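Hypothetical protein Atu0741 (Agrobacterium tumefaciens str. C58, PDB 1ZHV) is of unknown function but contains two ACT-like domains in one chain, a fold that in many relatives binds small regulatory ligands such as amino acids. Local coordinates at residues 11-16 / 44-49; 57-62 / 105-110. One frame throughout, in Å; residues are numbered along the deposited sequence.

Contact 1: residues 11-16 / 44-49; sequences GSYGIA and SIVCLI
Strands 13-18 and 43-48 pair as an antiparallel ladder in the mixed sheet, within the part formed by the N-terminal ACT-like region, and Y13, I15 and A16 meet L48, V46 and I45 along it. G14 with C47 and A16 with I45 are the hydrogen-bonded pairs. A16 N reaches I45 O at 2.7 Å and I45 N returns to A16 O at 3.0 Å, whereas G14 N to C47 O is longer and the return bond from C47 N to G14 O is weak. Past the last bridge, I49 N still finds S12 O at 2.9 Å, so the pairing runs on as the backbone turns out of strand 43-48 at I49.

Y13 and L48 start from a non-hydrogen-bonded pair with diverging CB atoms, yet their ends come back together. With Y13 CG anti to its carbonyl carbon (chi1 -73°), the ring lies alongside the neighbouring strand, and L48 sets CD2 over one ring face, 3.7 Å from the centroid and nearer the CZ side. This is a CH-pi contact. The phenol oxygen is hydrogen-bonded to F33 N. I15 and V46 run together off the same face of the sheet; I15 CD1 sits 3.3 Å from V46 CG2, a tight fit, and F94 of strand 94-97 packs on both. A16 and I45 share the other face, their CB atoms 4.4 Å apart.

The ladder is thus firmer at A16 and I45 than at G14 and C47, while the tyrosine ring is held at its face by a methyl group and at its hydroxyl by a backbone amide.

Contact 2: residues 57-62 / 105-110; sequences RVDPGW and LVRSND
Charge comes first: R107 meets D59 end-on with its two terminal nitrogens. NH1 binds OD1 at 2.9 Å, while NH2 bonds to both OD2 and, more bent, OD1. The carboxylate and guanidinium planes are only 23° apart, and both oxygens use their syn lone pairs. OD1 takes a further bond from W62 NE1 at 3.1 Å, arriving from above the carboxylate plane. Water 1 accepts from R107 NH1 and donates to the carbonyl oxygens of P60 and G61.

Packing uses the same residues. R107 runs extended from CG to NE across the indole, with CG 3.9 Å from the centroid of the six-membered ring in a CH-pi contact. Farther out, W62 CZ2 lies over the centre of the guanidinium, though the two planes are tilted by 45°. L105 CB packs on W62 CE3, and F94 touches both side chains.

On the backbone, the antiparallel non-hydrogen-bonded pair W62-R107 ties strand 57-67 to the end of strand 102-107 in the ACT-domain part of the sheet; the short segments cross at 98° and bridge at this one pair. S108 N binds G61 O at 2.9 Å. G61, with positive phi, and W62 stand opposite Y13 in a G1 beta bulge. S108 OG is bonded to S63 OG.

D59 OD1 therefore has three donor atoms from two residues, which limits the rotation of the carboxylate, and the indole is held at its N-H while the arginine chain crosses its face.

From the N terminus, strand 13-18 comes first, and contact 1 closes when the chain returns along strand 43-48, after 27 intervening residues that include strand 35-38. Only then does strand 57-67 begin, and contact 2 closes a longer excursion through helix 78-87 and strand 94-97. The two are therefore in series, neither nested nor crossed. They join in space because strand 13-18 lies between strands 43-48 and 57-67: I15 O is probably hydrogen-bonded to D59 N, and Y13 N to W62 O. In this way both contacts belong to one continuous beta-sheet, strand 13-18 passing the pairing on from strand 43-48 to strand 57-67 and so to strand 102-107.

Contact 1: residues 11-16 / 44-49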
ATOM      1  N   GLY A  11      -0.254 -10.088  -5.235  1.00 16.71           N
ATOM      2  CA  GLY A  11      -1.656  -9.999  -4.863  1.00 16.23           C
ATOM      3  C   GLY A  11      -2.377  -8.689  -5.104  1.00 16.67           C
ATOM      4  O   GLY A  11      -1.774  -7.619  -5.217  1.00 15.88           O
ATOM      5  N   SER A  12      -3.699  -8.789  -5.177  1.00 15.00           N
ATOM      6  CA  SER A  12      -4.558  -7.642  -5.390  1.00 15.27           C
ATOM      7  C   SER A  12      -5.159  -7.264  -4.042  1.00 13.06           C
ATOM      8  O   SER A  12      -5.694  -8.117  -3.330  1.00 14.70           O
ATOM      9  CB  SER A  12      -5.656  -7.999  -6.396  1.00 14.62           C
ATOM     10  OG  SER A  12      -6.531  -6.910  -6.589  1.00 24.74           O
ATOM     11  N   TYR A  13      -5.050  -5.987  -3.693  1.00 10.78           N
ATOM     12  CA  TYR A  13      -5.575  -5.497  -2.427  1.00  9.87           C
ATOM     13  C   TYR A  13      -6.820  -4.630  -2.551  1.00  9.59           C
ATOM     14  O   TYR A  13      -7.129  -4.091  -3.615  1.00 10.58           O
ATOM     15  CB  TYR A  13      -4.495  -4.714  -1.674  1.00  9.33           C
ATOM     16  CG  TYR A  13      -3.430  -5.599  -1.087  1.00  7.62           C
ATOM     17  CD1 TYR A  13      -2.379  -6.075  -1.871  1.00  9.21           C
ATOM     18  CD2 TYR A  13      -3.516  -6.034   0.232  1.00 10.36           C
ATOM     19  CE1 TYR A  13      -1.448  -6.971  -1.352  1.00 10.10           C
ATOM     20  CE2 TYR A  13      -2.593  -6.926   0.757  1.00  9.53           C
ATOM     21  CZ  TYR A  13      -1.565  -7.393  -0.041  1.00 11.82           C
ATOM     22  OH  TYR A  13      -0.678  -8.305   0.473  1.00 12.07           O
ATOM     23  N   GLY A  14      -7.540  -4.509  -1.442  1.00 10.08           N
ATOM     24  CA  GLY A  14      -8.735  -3.691  -1.422  1.00 10.16           C
ATOM     25  C   GLY A  14      -8.824  -2.981  -0.088  1.00  8.40           C
ATOM     26  O   GLY A  14      -8.223  -3.429   0.889  1.00  8.25           O
ATOM     27  N   ILE A  15      -9.555  -1.870  -0.053  1.00  8.95           N
ATOM     28  CA  ILE A  15      -9.742  -1.098   1.172  1.00  9.58           C
ATOM     29  C   ILE A  15     -11.207  -1.239   1.570  1.00  9.19           C
ATOM     30  O   ILE A  15     -12.090  -0.670   0.921  1.00  9.98           O
ATOM     31  CB  ILE A  15      -9.471   0.400   0.956  1.00 10.40           C
ATOM     32  CG1 ILE A  15      -8.204   0.602   0.117  1.00 15.37           C
ATOM     33  CG2 ILE A  15      -9.351   1.092   2.302  1.00 13.47           C
ATOM     34  CD1 ILE A  15      -6.957   0.072   0.733  1.00 18.63           C
ATOM     35  N   ALA A  16     -11.466  -2.000   2.625  1.00  7.84           N
ATOM     36  CA  ALA A  16     -12.838  -2.193   3.067  1.00  9.73           C
ATOM     37  C   ALA A  16     -13.267  -1.201   4.129  1.00 10.62           C
ATOM     38  O   ALA A  16     -12.456  -0.735   4.926  1.00  9.39           O
ATOM     39  CB  ALA A  16     -13.029  -3.613   3.582  1.00 10.44           C
ATOM     40  N   SER A  44     -11.527   0.716   9.105  1.00  8.58           N
ATOM     41  CA  SER A  44     -10.972   0.536   7.771  1.00  7.79           C
ATOM     42  C   SER A  44     -10.060  -0.678   7.737  1.00  9.61           C
ATOM     43  O   SER A  44      -9.251  -0.863   8.634  1.00  8.88           O
ATOM     44  CB  SER A  44     -10.195   1.800   7.390  1.00  8.39           C
ATOM     45  OG  SER A  44      -9.605   1.695   6.110  1.00  8.47           O
ATOM     46  N   ILE A  45     -10.190  -1.504   6.705  1.00  7.16           N
ATOM     47  CA  ILE A  45      -9.358  -2.697   6.593  1.00  7.57           C
ATOM     48  C   ILE A  45      -8.739  -2.880   5.215  1.00  6.98           C
ATOM     49  O   ILE A  45      -9.444  -2.976   4.212  1.00  6.98           O
ATOM     50  CB  ILE A  45     -10.164  -3.975   6.934  1.00  7.69           C
ATOM     51  CG1 ILE A  45     -10.654  -3.900   8.385  1.00 10.37           C
ATOM     52  CG2 ILE A  45      -9.308  -5.221   6.690  1.00  9.83           C
ATOM     53  CD1 ILE A  45     -11.560  -5.042   8.797  1.00 14.03           C
ATOM     54  N   VAL A  46      -7.411  -2.917   5.167  1.00  6.69           N
ATOM     55  CA  VAL A  46      -6.711  -3.161   3.916  1.00  7.66           C
ATOM     56  C   VAL A  46      -6.205  -4.593   3.994  1.00  8.22           C
ATOM     57  O   VAL A  46      -5.554  -4.969   4.965  1.00  7.75           O
ATOM     58  CB  VAL A  46      -5.491  -2.238   3.741  1.00  8.18           C
ATOM     59  CG1 VAL A  46      -4.763  -2.579   2.441  1.00  6.55           C
ATOM     60  CG2 VAL A  46      -5.936  -0.788   3.746  1.00  9.02           C
ATOM     61  N   CYS A  47      -6.524  -5.398   2.987  1.00  6.28           N
ATOM     62  CA  CYS A  47      -6.064  -6.780   2.944  1.00  8.34           C
ATOM     63  C   CYS A  47      -6.310  -7.333   1.553  1.00  9.48           C
ATOM     64  O   CYS A  47      -6.883  -6.654   0.702  1.00  8.26           O
ATOM     65  CB  CYS A  47      -6.791  -7.635   3.992  1.00  9.81           C
ATOM     66  SG  CYS A  47      -8.555  -7.914   3.727  1.00  9.89           S
ATOM     67  N   LEU A  48      -5.859  -8.557   1.316  1.00 10.37           N
ATOM     68  CA  LEU A  48      -6.052  -9.177   0.013  1.00 10.97           C
ATOM     69  C   LEU A  48      -7.542  -9.214  -0.306  1.00 11.98           C
ATOM     70  O   LEU A  48      -8.355  -9.638   0.514  1.00 10.25           O
ATOM     71  CB  LEU A  48      -5.451 -10.586   0.012  1.00 10.76           C
ATOM     72  CG  LEU A  48      -3.919 -10.604   0.036  1.00 12.44           C
ATOM     73  CD1 LEU A  48      -3.406 -12.019   0.247  1.00 13.06           C
ATOM     74  CD2 LEU A  48      -3.393 -10.038  -1.274  1.00 13.34           C
ATOM     75  N   ILE A  49      -7.888  -8.740  -1.501  1.00 12.82           N
ATOM     76  CA  ILE A  49      -9.272  -8.689  -1.962  1.00 15.26           C
ATOM     77  C   ILE A  49      -9.998 -10.021  -1.820  1.00 16.07           C
ATOM     78  O   ILE A  49     -11.198 -10.056  -1.546  1.00 16.20           O
ATOM     79  CB  ILE A  49      -9.345  -8.261  -3.440  1.00 17.23           C
ATOM     80  CG1 ILE A  49      -8.719  -6.876  -3.611  1.00 15.86           C
ATOM     81  CG2 ILE A  49     -10.789  -8.247  -3.906  1.00 18.86           C
ATOM     82  CD1 ILE A  49      -8.807  -6.328  -5.038  1.00 18.48           C
TER

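Contact 2: residues 57-62 / 105-110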
ATOM      1  N   ARG A  57     -18.584  -2.861   2.040  1.00 16.63           N
ATOM      2  CA  ARG A  57     -18.207  -1.770   1.151  1.00 14.78           C
ATOM      3  C   ARG A  57     -16.707  -1.842   0.950  1.00 12.98           C
ATOM      4  O   ARG A  57     -15.951  -2.047   1.902  1.00 11.66           O
ATOM      5  CB  ARG A  57     -18.600  -0.415   1.748  1.00 17.71           C
ATOM      6  CG  ARG A  57     -20.091  -0.123   1.643  1.00 22.06           C
ATOM      7  CD  ARG A  57     -20.376   1.367   1.776  1.00 24.89           C
ATOM      8  NE  ARG A  57     -20.035   1.885   3.097  1.00 25.09           N
ATOM      9  CZ  ARG A  57     -20.595   1.467   4.228  1.00 25.06           C
ATOM     10  NH1 ARG A  57     -21.525   0.519   4.201  1.00 24.97           N
ATOM     11  NH2 ARG A  57     -20.230   1.998   5.387  1.00 23.71           N
ATOM     12  N   VAL A  58     -16.267  -1.669  -0.288  1.00 11.17           N
ATOM     13  CA  VAL A  58     -14.849  -1.768  -0.566  1.00 11.12           C
ATOM     14  C   VAL A  58     -14.405  -0.965  -1.774  1.00 11.63           C
ATOM     15  O   VAL A  58     -15.157  -0.770  -2.726  1.00 12.85           O
ATOM     16  CB  VAL A  58     -14.444  -3.258  -0.778  1.00 10.30           C
ATOM     17  CG1 VAL A  58     -15.121  -3.817  -2.017  1.00 13.57           C
ATOM     18  CG2 VAL A  58     -12.932  -3.383  -0.884  1.00 11.26           C
ATOM     19  N   ASP A  59     -13.172  -0.481  -1.697  1.00 11.89           N
ATOM     20  CA  ASP A  59     -12.539   0.273  -2.771  1.00 12.16           C
ATOM     21  C   ASP A  59     -11.491  -0.746  -3.222  1.00 13.61           C
ATOM     22  O   ASP A  59     -10.406  -0.828  -2.646  1.00 11.95           O
ATOM     23  CB  ASP A  59     -11.870   1.526  -2.201  1.00 13.12           C
ATOM     24  CG  ASP A  59     -11.330   2.443  -3.278  1.00 12.39           C
ATOM     25  OD1 ASP A  59     -10.930   1.928  -4.336  1.00 14.91           O
ATOM     26  OD2 ASP A  59     -11.290   3.674  -3.060  1.00 15.38           O
ATOM     27  N   PRO A  60     -11.809  -1.554  -4.248  1.00 14.32           N
ATOM     28  CA  PRO A  60     -10.860  -2.565  -4.718  1.00 13.39           C
ATOM     29  C   PRO A  60      -9.880  -2.165  -5.811  1.00 12.88           C
ATOM     30  O   PRO A  60      -9.904  -1.043  -6.315  1.00 13.46           O
ATOM     31  CB  PRO A  60     -11.779  -3.682  -5.188  1.00 17.77           C
ATOM     32  CG  PRO A  60     -12.856  -2.902  -5.850  1.00 16.37           C
ATOM     33  CD  PRO A  60     -13.134  -1.770  -4.863  1.00 17.57           C
ATOM     34  N   GLY A  61      -9.013  -3.115  -6.149  1.00 12.24           N
ATOM     35  CA  GLY A  61      -8.039  -2.918  -7.206  1.00 12.48           C
ATOM     36  C   GLY A  61      -6.782  -2.160  -6.844  1.00 11.98           C
ATOM     37  O   GLY A  61      -6.413  -1.217  -7.544  1.00 13.05           O
ATOM     38  N   TRP A  62      -6.115  -2.568  -5.769  1.00 10.87           N
ATOM     39  CA  TRP A  62      -4.889  -1.893  -5.351  1.00 11.32           C
ATOM     40  C   TRP A  62      -3.678  -2.816  -5.312  1.00 11.70           C
ATOM     41  O   TRP A  62      -3.801  -4.028  -5.128  1.00 11.98           O
ATOM     42  CB  TRP A  62      -5.066  -1.254  -3.970  1.00  8.21           C
ATOM     43  CG  TRP A  62      -6.107  -0.189  -3.918  1.00  9.26           C
ATOM     44  CD1 TRP A  62      -7.461  -0.358  -3.954  1.00  8.48           C
ATOM     45  CD2 TRP A  62      -5.879   1.219  -3.820  1.00  9.56           C
ATOM     46  NE1 TRP A  62      -8.093   0.860  -3.884  1.00  9.77           N
ATOM     47  CE2 TRP A  62      -7.146   1.847  -3.802  1.00 10.37           C
ATOM     48  CE3 TRP A  62      -4.727   2.014  -3.748  1.00 11.14           C
ATOM     49  CZ2 TRP A  62      -7.293   3.233  -3.713  1.00  9.33           C
ATOM     50  CZ3 TRP A  62      -4.872   3.393  -3.659  1.00  8.36           C
ATOM     51  CH2 TRP A  62      -6.149   3.989  -3.642  1.00 10.55           C
ATOM     52  N   LEU A 105       0.276   1.961  -1.211  1.00  7.35           N
ATOM     53  CA  LEU A 105      -0.589   1.284  -2.156  1.00  7.11           C
ATOM     54  C   LEU A 105      -1.051   2.303  -3.190  1.00  7.97           C
ATOM     55  O   LEU A 105      -1.257   3.477  -2.883  1.00  7.61           O
ATOM     56  CB  LEU A 105      -1.807   0.656  -1.462  1.00  9.31           C
ATOM     57  CG  LEU A 105      -1.519  -0.512  -0.513  1.00  6.85           C
ATOM     58  CD1 LEU A 105      -1.447   0.007   0.913  1.00  8.79           C
ATOM     59  CD2 LEU A 105      -2.604  -1.581  -0.634  1.00 10.28           C
ATOM     60  N   VAL A 106      -1.161   1.846  -4.429  1.00  8.15           N
ATOM     61  CA  VAL A 106      -1.643   2.671  -5.522  1.00  9.63           C
ATOM     62  C   VAL A 106      -2.604   1.759  -6.263  1.00  9.29           C
ATOM     63  O   VAL A 106      -2.543   0.539  -6.107  1.00  9.69           O
ATOM     64  CB  VAL A 106      -0.512   3.114  -6.494  1.00  9.81           C
ATOM     65  CG1 VAL A 106       0.474   4.025  -5.763  1.00 10.85           C
ATOM     66  CG2 VAL A 106       0.196   1.903  -7.075  1.00 11.25           C
ATOM     67  N   ARG A 107      -3.502   2.338  -7.050  1.00 11.47           N
ATOM     68  CA  ARG A 107      -4.433   1.516  -7.802  1.00 11.49           C
ATOM     69  C   ARG A 107      -3.616   0.684  -8.775  1.00 12.07           C
ATOM     70  O   ARG A 107      -2.628   1.162  -9.346  1.00 11.99           O
ATOM     71  CB  ARG A 107      -5.447   2.393  -8.539  1.00 13.81           C
ATOM     72  CG  ARG A 107      -6.368   3.136  -7.591  1.00 15.31           C
ATOM     73  CD  ARG A 107      -7.412   3.968  -8.319  1.00 18.80           C
ATOM     74  NE  ARG A 107      -8.310   4.647  -7.383  1.00 21.76           N
ATOM     75  CZ  ARG A 107      -9.184   4.025  -6.595  1.00 23.26           C
ATOM     76  NH1 ARG A 107      -9.288   2.703  -6.626  1.00 23.00           N
ATOM     77  NH2 ARG A 107      -9.949   4.725  -5.769  1.00 24.14           N
ATOM     78  N   SER A 108      -4.019  -0.566  -8.956  1.00 11.04           N
ATOM     79  CA  SER A 108      -3.301  -1.457  -9.846  1.00 12.91           C
ATOM     80  C   SER A 108      -3.203  -0.952 -11.273  1.00 12.91           C
ATOM     81  O   SER A 108      -2.226  -1.227 -11.957  1.00 13.61           O
ATOM     82  CB  SER A 108      -3.938  -2.842  -9.817  1.00 13.59           C
ATOM     83  OG  SER A 108      -3.868  -3.368  -8.501  1.00 15.49           O
ATOM     84  N   ASN A 109      -4.205  -0.212 -11.723  1.00 13.93           N
ATOM     85  CA  ASN A 109      -4.172   0.315 -13.078  1.00 16.44           C
ATOM     86  C   ASN A 109      -3.129   1.425 -13.213  1.00 16.68           C
ATOM     87  O   ASN A 109      -2.796   1.834 -14.328  1.00 18.47           O
ATOM     88  CB  ASN A 109      -5.558   0.834 -13.496  1.00 19.49           C
ATOM     89  CG  ASN A 109      -6.104   1.884 -12.552  1.00 25.53           C
ATOM     90  OD1 ASN A 109      -5.376   2.438 -11.736  1.00 28.50           O
ATOM     91  ND2 ASN A 109      -7.393   2.177 -12.675  1.00 28.10           N
ATOM     92  N   ASP A 110      -2.610   1.902 -12.081  1.00 13.51           N
ATOM     93  CA  ASP A 110      -1.584   2.949 -12.072  1.00 12.86           C
ATOM     94  C   ASP A 110      -0.183   2.377 -11.857  1.00 12.10           C
ATOM     95  O   ASP A 110       0.788   3.126 -11.740  1.00 11.29           O
ATOM     96  CB  ASP A 110      -1.852   3.981 -10.962  1.00 12.79           C
ATOM     97  CG  ASP A 110      -3.049   4.859 -11.247  1.00 13.28           C
ATOM     98  OD1 ASP A 110      -3.225   5.254 -12.420  1.00 16.61           O
ATOM     99  OD2 ASP A 110      -3.801   5.175 -10.294  1.00 15.43           O
TER
HETATM  100  O   HOH W   1      -8.569   0.581  -8.093  1.00 32.30           O
HETATM  101  O   HOH W   2      -6.946  -0.806 -10.442  1.00 21.56           O